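Gp26 (Listeria phage P40, PDB 4JZ5) is a phage endolysin whose catalytic domain, a family 25 glycosyl hydrolase, probably cleaves the glycan strands of Listeria cell-wall peptidoglycan. Local coordinates at residues A[88-93]-A[129-134]; A[138-143]-A[165-170]; A[147-152]-A[159-164]. All blocks are in the same frame, centred on the assembly; numbering follows the deposited sequence.

Overall arrangement
The three interactions lie on one side of the family 25 α/β barrel. Interaction 1 joins helices 87-106 and 128-143; interaction 2, centred about 12 Å away, ties the later part of helix 128-143 to the approach to strand 169-172. Interaction 3, centred about 11 Å from interaction 2 and 13 Å from interaction 1, packs strand 147-152 against the turn within the crossover to strand 169-172. Val129 of interaction 1 packs on the backbone of His159 and Asp160 in interaction 3, and a salt bridge of 2.8 Å, Arg169 NH1 to Asp162 OD1, joins interactions 2 and 3. Interaction 2 sits near the N-terminal strand ends, away from the family's substrate cleft at the C-terminal ends.

Interaction 1. Residues A[88-93]-A[129-134]; sequences QDTINE and VNECQR
Thr90 and Glu131 meet where two outer helices of the α/β barrel, 87-106 and 128-143, run side by side, their local axes 9.6 Å apart and crossing at -42°. The tight part is centred on Thr90, a small β-branched residue that suits a close helix-helix approach and whose two branches do different work. Its hydroxyl OG1 donates a hydrogen bond of 2.8 Å to Glu131 OE1, reaching that oxygen on its anti side. Its methyl CG2 rests 3.4 Å from the backbone O of Glu131, and Phe84 and Phe135 pack against the same residue, so that it is buried. Glu131 OE1 takes a second donor: Arg134 NH1, one turn further along its own helix, approaches on the syn lone pair in a salt bridge that lies in the guanidinium plane. This is possible because the arginine chain, extended at first, bends at chi3 (67°) and turns its head back towards the carboxylate. Two donors thus share one oxygen, and the positive guanidinium would be expected to favour the ionised form of Glu131. Arg134 NH1 also bonds to Gly87 O at the start of the neighbouring helix, which further fixes the plane of the group. Ile91 completes the packed part, with CD1 over one guanidinium face and CG1 3.6 Å from Arg134 NH2; a branched aliphatic chain can shield the flat cation without competing for its N-H groups.

Towards solvent the contact loosens. The exposed Gln88 reaches Arg134 only through a water, which donates to Gln88 OE1 and accepts a weak bond from Arg134 NH2. The other end of the Gln88 amide is steadied within its own helix, where NE2 donates to Asn92 OD1 across 3.0 Å, with the N-H pointing almost straight at the acceptor (169°).

Interaction 2. Residues A[138-143]-A[165-170]; sequences HVKGQT and KHDLRW
Lys140 lays the end of its chain against the carboxylate of Asp167, CE 3.7 Å from OD2, and finishes with NZ 2.8 Å from that same oxygen. The two side chains come from opposite directions, and the ammonium uses the syn lone pair of Asp167 OD2 in a charged hydrogen bond. Bends at chi3 (61°) and chi4 (62°) curl the lysine tip round to the acid; a long, flexible chain suits a place where the backbones stay far apart, even the nearest pair, Lys140 CA and His166 CA, being separated by 9.2 Å. The other carboxylate oxygen joins in through a water, which donates to Asp167 OD1 at 2.7 Å and accepts from Lys140 NZ at 3.1 Å, so that a bridged ring forms at the surface.

Asp167 OD2 has a second donor, the backbone N of Val147, the first residue of strand 147-152, so that one oxygen ties helix, loop and strand together; CG of Lys140 packs on CG2 of Val147. Next to Asp167, His166 ND1 accepts a hydrogen bond from Leu168 N, bracing the turn that leads into strand 169-172. The salt bridge thus spans from the helix preceding strand 147-152 to the loop before the next parallel strand, 169-172, at the N-terminal ends of strands in the TIM-like barrel of family 25.

Interaction 3. Residues A[147-152]-A[159-164]; sequences VGLYAG and HDLDKV
In the β-α-β crossover that leads from strand 147-152 to its parallel neighbour 169-172, Leu149 and Ala151 meet Leu161 and Val164 in a wholly apolar, buried contact. Leu149 does most of the reaching. Its CG lies anti to the backbone N (chi1 179°), which carries the branched end off the strand, and its methyl CD2 enters between the two loop residues, with Leu161 CB 4.0 Å away. Leu149 CD2 comes to the C-H side of Val164 CB, which is nearest at 3.9 Å, with Val164 CG1 and CG2 flanking it at 4.1 Å each. Leu161 crosses Leu149 at about a right angle, and its extended outer chain (chi2 -171°) sends CD1 on to Ala151, where it stops 3.7 Å from CB. Alanine suits this position because its single methyl lets the longer leucine come up close to the strand.

Leu161 owes its place to the way helix 153-158 ends. The helix closes in a Schellman motif, with Asp160 at positive phi as the C-prime residue and Leu161 N bonded back to Trp156 O. As is usual in that motif, the apolar residue just after C-prime packs on the helix, here on Trp156, which also touches Leu149 and Ala151. The chain then makes a short 3-10 turn, 161-163, closed by Val164 N bonding to Leu161 O at 3.0 Å; this keeps the leucine and the valine together on the side facing the barrel strand. Tyr150, between the two contact residues of the strand, points the other way, touching Asp117 and Glu119 and giving its OH to a hydrogen bond with Gln193 OE1. On the outer side of the turn, Asp162 OD1 holds both Trp156 NE1 and, in a salt bridge, Arg169 NH1.

Interaction 1. Residues A[88-93]-A[129-134]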
# COMPACT_ATOMS: atom_id res chain seq x y z
N GLN A 88 -12.33 -19.55 3.15
CA GLN A 88 -12.80 -18.56 4.10
C GLN A 88 -11.66 -17.70 4.63
O GLN A 88 -11.88 -16.54 4.97
CB GLN A 88 -13.53 -19.23 5.25
CG GLN A 88 -14.12 -18.26 6.27
CD GLN A 88 -15.14 -17.33 5.66
OE1 GLN A 88 -15.92 -17.73 4.79
NE2 GLN A 88 -15.15 -16.09 6.11
N ASP A 89 -10.44 -18.23 4.69
CA ASP A 89 -9.33 -17.45 5.20
C ASP A 89 -9.06 -16.22 4.34
O ASP A 89 -8.68 -15.18 4.87
CB ASP A 89 -8.07 -18.31 5.29
CG ASP A 89 -6.97 -17.67 6.10
OD1 ASP A 89 -7.23 -17.23 7.24
OD2 ASP A 89 -5.83 -17.62 5.61
N THR A 90 -9.27 -16.31 3.03
CA THR A 90 -9.10 -15.14 2.17
C THR A 90 -10.06 -14.03 2.57
O THR A 90 -9.69 -12.86 2.64
CB THR A 90 -9.33 -15.53 0.71
OG1 THR A 90 -8.44 -16.61 0.40
CG2 THR A 90 -9.09 -14.36 -0.23
N ILE A 91 -11.31 -14.41 2.84
CA ILE A 91 -12.31 -13.45 3.26
C ILE A 91 -11.99 -12.92 4.65
O ILE A 91 -12.14 -11.72 4.93
CB ILE A 91 -13.72 -14.09 3.23
CG1 ILE A 91 -14.04 -14.60 1.82
CG2 ILE A 91 -14.78 -13.09 3.68
CD1 ILE A 91 -13.93 -13.54 0.73
N ASN A 92 -11.52 -13.79 5.55
CA ASN A 92 -11.16 -13.31 6.88
C ASN A 92 -10.03 -12.29 6.81
O ASN A 92 -10.02 -11.31 7.56
CB ASN A 92 -10.80 -14.48 7.80
CG ASN A 92 -11.99 -15.35 8.13
OD1 ASN A 92 -13.14 -14.92 8.02
ND2 ASN A 92 -11.73 -16.57 8.55
N GLU A 93 -9.08 -12.49 5.89
CA GLU A 93 -8.03 -11.50 5.70
C GLU A 93 -8.58 -10.21 5.10
O GLU A 93 -8.18 -9.11 5.49
CB GLU A 93 -6.89 -12.05 4.82
CG GLU A 93 -6.03 -13.05 5.59
CD GLU A 93 -4.61 -13.19 5.10
OE1 GLU A 93 -4.15 -12.35 4.28
OE2 GLU A 93 -3.94 -14.12 5.57
N VAL A 129 -4.61 -15.50 -8.87
CA VAL A 129 -5.50 -14.48 -9.42
C VAL A 129 -6.88 -14.55 -8.79
O VAL A 129 -7.42 -13.53 -8.34
CB VAL A 129 -5.58 -14.61 -10.95
CG1 VAL A 129 -6.78 -13.84 -11.52
CG2 VAL A 129 -4.29 -14.17 -11.59
N ASN A 130 -7.45 -15.74 -8.73
CA ASN A 130 -8.80 -15.86 -8.24
C ASN A 130 -8.90 -15.45 -6.77
O ASN A 130 -9.85 -14.78 -6.38
CB ASN A 130 -9.34 -17.27 -8.42
CG ASN A 130 -9.64 -17.62 -9.86
OD1 ASN A 130 -9.64 -16.76 -10.75
ND2 ASN A 130 -9.90 -18.89 -10.11
N GLU A 131 -7.91 -15.84 -5.96
CA GLU A 131 -7.99 -15.52 -4.54
C GLU A 131 -7.74 -14.03 -4.30
O GLU A 131 -8.41 -13.43 -3.46
CB GLU A 131 -7.05 -16.41 -3.74
CG GLU A 131 -7.46 -17.89 -3.77
CD GLU A 131 -8.84 -18.13 -3.20
OE1 GLU A 131 -9.18 -17.56 -2.16
OE2 GLU A 131 -9.59 -18.89 -3.83
N CYS A 132 -6.81 -13.43 -5.04
CA CYS A 132 -6.65 -11.99 -4.97
C CYS A 132 -7.95 -11.30 -5.34
O CYS A 132 -8.33 -10.32 -4.71
CB CYS A 132 -5.52 -11.52 -5.89
SG CYS A 132 -3.88 -11.86 -5.26
N GLN A 133 -8.62 -11.79 -6.37
CA GLN A 133 -9.89 -11.19 -6.79
C GLN A 133 -10.95 -11.29 -5.70
O GLN A 133 -11.68 -10.32 -5.45
CB GLN A 133 -10.41 -11.83 -8.08
CG GLN A 133 -11.52 -11.00 -8.71
CD GLN A 133 -10.97 -9.72 -9.25
OE1 GLN A 133 -10.15 -9.74 -10.17
NE2 GLN A 133 -11.32 -8.59 -8.65
N ARG A 134 -11.05 -12.46 -5.06
CA ARG A 134 -12.00 -12.63 -3.96
C ARG A 134 -11.73 -11.63 -2.85
O ARG A 134 -12.67 -11.04 -2.30
CB ARG A 134 -11.97 -14.06 -3.42
CG ARG A 134 -12.44 -15.10 -4.43
CD ARG A 134 -12.34 -16.50 -3.83
NE ARG A 134 -13.30 -16.67 -2.74
CZ ARG A 134 -13.02 -17.09 -1.52
NH1 ARG A 134 -11.79 -17.42 -1.15
NH2 ARG A 134 -14.01 -17.18 -0.64
O HOH W 1 -15.20 -18.31 1.79

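Interaction 2. Residues A[138-143]-A[165-170]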
# COMPACT_ATOMS: atom_id res chain seq x y z
N HIS A 138 -14.24 -8.43 -1.98
CA HIS A 138 -14.83 -8.35 -0.65
C HIS A 138 -14.59 -6.98 -0.03
O HIS A 138 -15.51 -6.36 0.51
CB HIS A 138 -14.31 -9.46 0.25
CG HIS A 138 -15.05 -9.57 1.53
ND1 HIS A 138 -16.32 -10.11 1.59
CD2 HIS A 138 -14.75 -9.20 2.79
CE1 HIS A 138 -16.76 -10.06 2.83
NE2 HIS A 138 -15.82 -9.52 3.58
N VAL A 139 -13.36 -6.51 -0.08
CA VAL A 139 -13.04 -5.23 0.53
C VAL A 139 -13.81 -4.08 -0.15
O VAL A 139 -14.37 -3.21 0.52
CB VAL A 139 -11.53 -4.96 0.51
CG1 VAL A 139 -11.23 -3.58 1.07
CG2 VAL A 139 -10.79 -6.03 1.28
N LYS A 140 -13.84 -4.08 -1.48
CA LYS A 140 -14.59 -3.06 -2.22
C LYS A 140 -16.07 -3.11 -1.84
O LYS A 140 -16.69 -2.07 -1.60
CB LYS A 140 -14.43 -3.24 -3.73
CG LYS A 140 -13.05 -2.83 -4.24
CD LYS A 140 -12.84 -3.15 -5.71
CE LYS A 140 -13.81 -2.44 -6.65
NZ LYS A 140 -13.68 -0.95 -6.60
N GLY A 141 -16.63 -4.31 -1.78
CA GLY A 141 -18.04 -4.46 -1.48
C GLY A 141 -18.41 -4.06 -0.07
O GLY A 141 -19.56 -3.67 0.17
N GLN A 142 -17.48 -4.19 0.87
CA GLN A 142 -17.73 -3.82 2.25
C GLN A 142 -17.60 -2.32 2.49
O GLN A 142 -18.29 -1.78 3.35
CB GLN A 142 -16.78 -4.56 3.19
CG GLN A 142 -17.01 -6.07 3.27
CD GLN A 142 -18.37 -6.46 3.82
OE1 GLN A 142 -19.14 -7.15 3.16
NE2 GLN A 142 -18.66 -6.04 5.04
N THR A 143 -16.73 -1.66 1.75
CA THR A 143 -16.34 -0.30 2.07
C THR A 143 -16.71 0.76 1.03
O THR A 143 -16.85 1.92 1.38
CB THR A 143 -14.81 -0.19 2.27
OG1 THR A 143 -14.13 -0.42 1.03
CG2 THR A 143 -14.32 -1.15 3.36
N LYS A 165 -8.75 -7.75 -11.49
CA LYS A 165 -9.43 -6.48 -11.72
C LYS A 165 -9.43 -5.67 -10.44
O LYS A 165 -9.93 -6.13 -9.40
CB LYS A 165 -10.87 -6.74 -12.16
CG LYS A 165 -10.96 -7.55 -13.42
CD LYS A 165 -12.40 -7.92 -13.74
CE LYS A 165 -12.54 -8.57 -15.11
NZ LYS A 165 -11.79 -9.85 -15.20
N HIS A 166 -8.87 -4.47 -10.49
CA HIS A 166 -8.73 -3.64 -9.30
C HIS A 166 -8.47 -2.21 -9.74
O HIS A 166 -8.44 -1.91 -10.94
CB HIS A 166 -7.58 -4.14 -8.42
CG HIS A 166 -6.28 -4.12 -9.13
ND1 HIS A 166 -5.51 -2.98 -9.21
CD2 HIS A 166 -5.69 -5.05 -9.91
CE1 HIS A 166 -4.47 -3.23 -9.99
NE2 HIS A 166 -4.55 -4.48 -10.42
N ASP A 167 -8.26 -1.33 -8.78
CA ASP A 167 -8.28 0.10 -9.04
C ASP A 167 -6.93 0.79 -9.19
O ASP A 167 -6.91 1.99 -9.49
CB ASP A 167 -9.08 0.79 -7.93
CG ASP A 167 -10.51 0.34 -7.90
OD1 ASP A 167 -11.15 0.39 -8.97
OD2 ASP A 167 -10.99 -0.08 -6.84
N LEU A 168 -5.81 0.12 -8.93
CA LEU A 168 -4.52 0.78 -9.06
C LEU A 168 -3.36 -0.21 -9.04
O LEU A 168 -3.22 -0.99 -8.11
CB LEU A 168 -4.35 1.81 -7.94
CG LEU A 168 -3.33 2.91 -8.23
CD1 LEU A 168 -3.76 4.23 -7.57
CD2 LEU A 168 -1.94 2.52 -7.75
N ARG A 169 -2.54 -0.16 -10.09
CA ARG A 169 -1.37 -1.02 -10.20
C ARG A 169 -0.16 -0.42 -9.48
O ARG A 169 0.40 0.58 -9.93
CB ARG A 169 -1.00 -1.21 -11.67
CG ARG A 169 -2.07 -1.87 -12.53
CD ARG A 169 -1.78 -1.72 -14.02
NE ARG A 169 -0.53 -2.37 -14.44
CZ ARG A 169 -0.44 -3.63 -14.87
NH1 ARG A 169 -1.50 -4.41 -14.95
NH2 ARG A 169 0.75 -4.09 -15.22
N TRP A 170 0.21 -1.04 -8.37
CA TRP A 170 1.31 -0.59 -7.54
C TRP A 170 2.42 -1.64 -7.69
O TRP A 170 2.30 -2.77 -7.20
CB TRP A 170 0.82 -0.45 -6.10
CG TRP A 170 1.81 0.12 -5.14
CD1 TRP A 170 3.03 0.67 -5.42
CD2 TRP A 170 1.65 0.19 -3.73
NE1 TRP A 170 3.63 1.08 -4.26
CE2 TRP A 170 2.81 0.79 -3.20
CE3 TRP A 170 0.64 -0.21 -2.84
CZ2 TRP A 170 2.98 0.99 -1.84
CZ3 TRP A 170 0.81 0.00 -1.50
CH2 TRP A 170 1.98 0.58 -1.00
O HOH W 2 -13.70 1.32 -8.76

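Interaction 3. Residues A[147-152]-A[159-164]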
# COMPACT_ATOMS: atom_id res chain seq x y z
N VAL A 147 -9.69 -0.12 -4.21
CA VAL A 147 -8.71 -1.10 -3.76
C VAL A 147 -7.79 -1.45 -4.92
O VAL A 147 -8.25 -1.90 -5.96
CB VAL A 147 -9.39 -2.39 -3.26
CG1 VAL A 147 -8.35 -3.39 -2.78
CG2 VAL A 147 -10.37 -2.08 -2.15
N GLY A 148 -6.49 -1.26 -4.70
CA GLY A 148 -5.48 -1.63 -5.67
C GLY A 148 -4.69 -2.86 -5.26
O GLY A 148 -4.99 -3.50 -4.25
N LEU A 149 -3.67 -3.16 -6.06
CA LEU A 149 -2.90 -4.39 -5.95
C LEU A 149 -1.43 -4.04 -6.05
O LEU A 149 -1.03 -3.30 -6.94
CB LEU A 149 -3.29 -5.35 -7.06
CG LEU A 149 -2.57 -6.69 -7.09
CD1 LEU A 149 -2.81 -7.52 -5.85
CD2 LEU A 149 -3.00 -7.46 -8.34
N TYR A 150 -0.64 -4.60 -5.13
CA TYR A 150 0.81 -4.41 -5.08
C TYR A 150 1.53 -5.73 -5.17
O TYR A 150 1.19 -6.69 -4.48
CB TYR A 150 1.21 -3.71 -3.77
CG TYR A 150 2.69 -3.77 -3.45
CD1 TYR A 150 3.25 -4.88 -2.80
CD2 TYR A 150 3.53 -2.72 -3.79
CE1 TYR A 150 4.58 -4.94 -2.51
CE2 TYR A 150 4.88 -2.77 -3.50
CZ TYR A 150 5.40 -3.88 -2.85
OH TYR A 150 6.73 -3.98 -2.53
N ALA A 151 2.60 -5.75 -5.98
CA ALA A 151 3.60 -6.80 -5.95
C ALA A 151 4.84 -6.30 -6.69
O ALA A 151 4.80 -5.27 -7.39
CB ALA A 151 3.08 -8.08 -6.59
N GLY A 152 5.96 -6.99 -6.52
CA GLY A 152 7.11 -6.74 -7.36
C GLY A 152 6.85 -7.15 -8.81
O GLY A 152 6.04 -8.04 -9.08
N HIS A 159 2.76 -14.61 -11.71
CA HIS A 159 1.51 -15.07 -11.11
C HIS A 159 0.28 -14.54 -11.81
O HIS A 159 -0.83 -14.67 -11.30
CB HIS A 159 1.49 -14.74 -9.62
CG HIS A 159 2.53 -15.49 -8.85
ND1 HIS A 159 3.85 -15.12 -8.85
CD2 HIS A 159 2.46 -16.63 -8.13
CE1 HIS A 159 4.55 -15.98 -8.13
NE2 HIS A 159 3.72 -16.91 -7.68
N ASP A 160 0.47 -13.97 -13.00
CA ASP A 160 -0.65 -13.53 -13.84
C ASP A 160 -1.45 -12.41 -13.21
O ASP A 160 -2.65 -12.31 -13.48
CB ASP A 160 -1.63 -14.68 -14.12
CG ASP A 160 -1.19 -15.59 -15.22
OD1 ASP A 160 -0.20 -15.27 -15.91
OD2 ASP A 160 -1.86 -16.62 -15.40
N LEU A 161 -0.83 -11.56 -12.41
CA LEU A 161 -1.60 -10.54 -11.72
C LEU A 161 -2.28 -9.53 -12.65
O LEU A 161 -3.21 -8.86 -12.22
CB LEU A 161 -0.76 -9.82 -10.65
CG LEU A 161 -0.26 -10.71 -9.50
CD1 LEU A 161 0.36 -9.84 -8.42
CD2 LEU A 161 -1.34 -11.61 -8.93
N ASP A 162 -1.86 -9.44 -13.91
CA ASP A 162 -2.59 -8.63 -14.88
C ASP A 162 -4.07 -9.04 -14.98
O ASP A 162 -4.91 -8.23 -15.38
CB ASP A 162 -1.96 -8.71 -16.28
CG ASP A 162 -0.71 -7.85 -16.41
OD1 ASP A 162 -0.49 -6.97 -15.57
OD2 ASP A 162 0.02 -8.04 -17.42
N LYS A 163 -4.37 -10.29 -14.64
CA LYS A 163 -5.74 -10.79 -14.74
C LYS A 163 -6.64 -10.37 -13.58
O LYS A 163 -7.85 -10.57 -13.64
CB LYS A 163 -5.73 -12.30 -14.85
CG LYS A 163 -5.08 -12.79 -16.13
CD LYS A 163 -5.09 -14.30 -16.21
CE LYS A 163 -4.50 -14.79 -17.52
NZ LYS A 163 -4.65 -16.27 -17.66
N VAL A 164 -6.07 -9.80 -12.52
CA VAL A 164 -6.87 -9.29 -11.42
C VAL A 164 -7.47 -7.94 -11.80
O VAL A 164 -6.79 -7.10 -12.38
CB VAL A 164 -6.02 -9.15 -10.14
CG1 VAL A 164 -6.88 -8.68 -8.98
CG2 VAL A 164 -5.37 -10.48 -9.78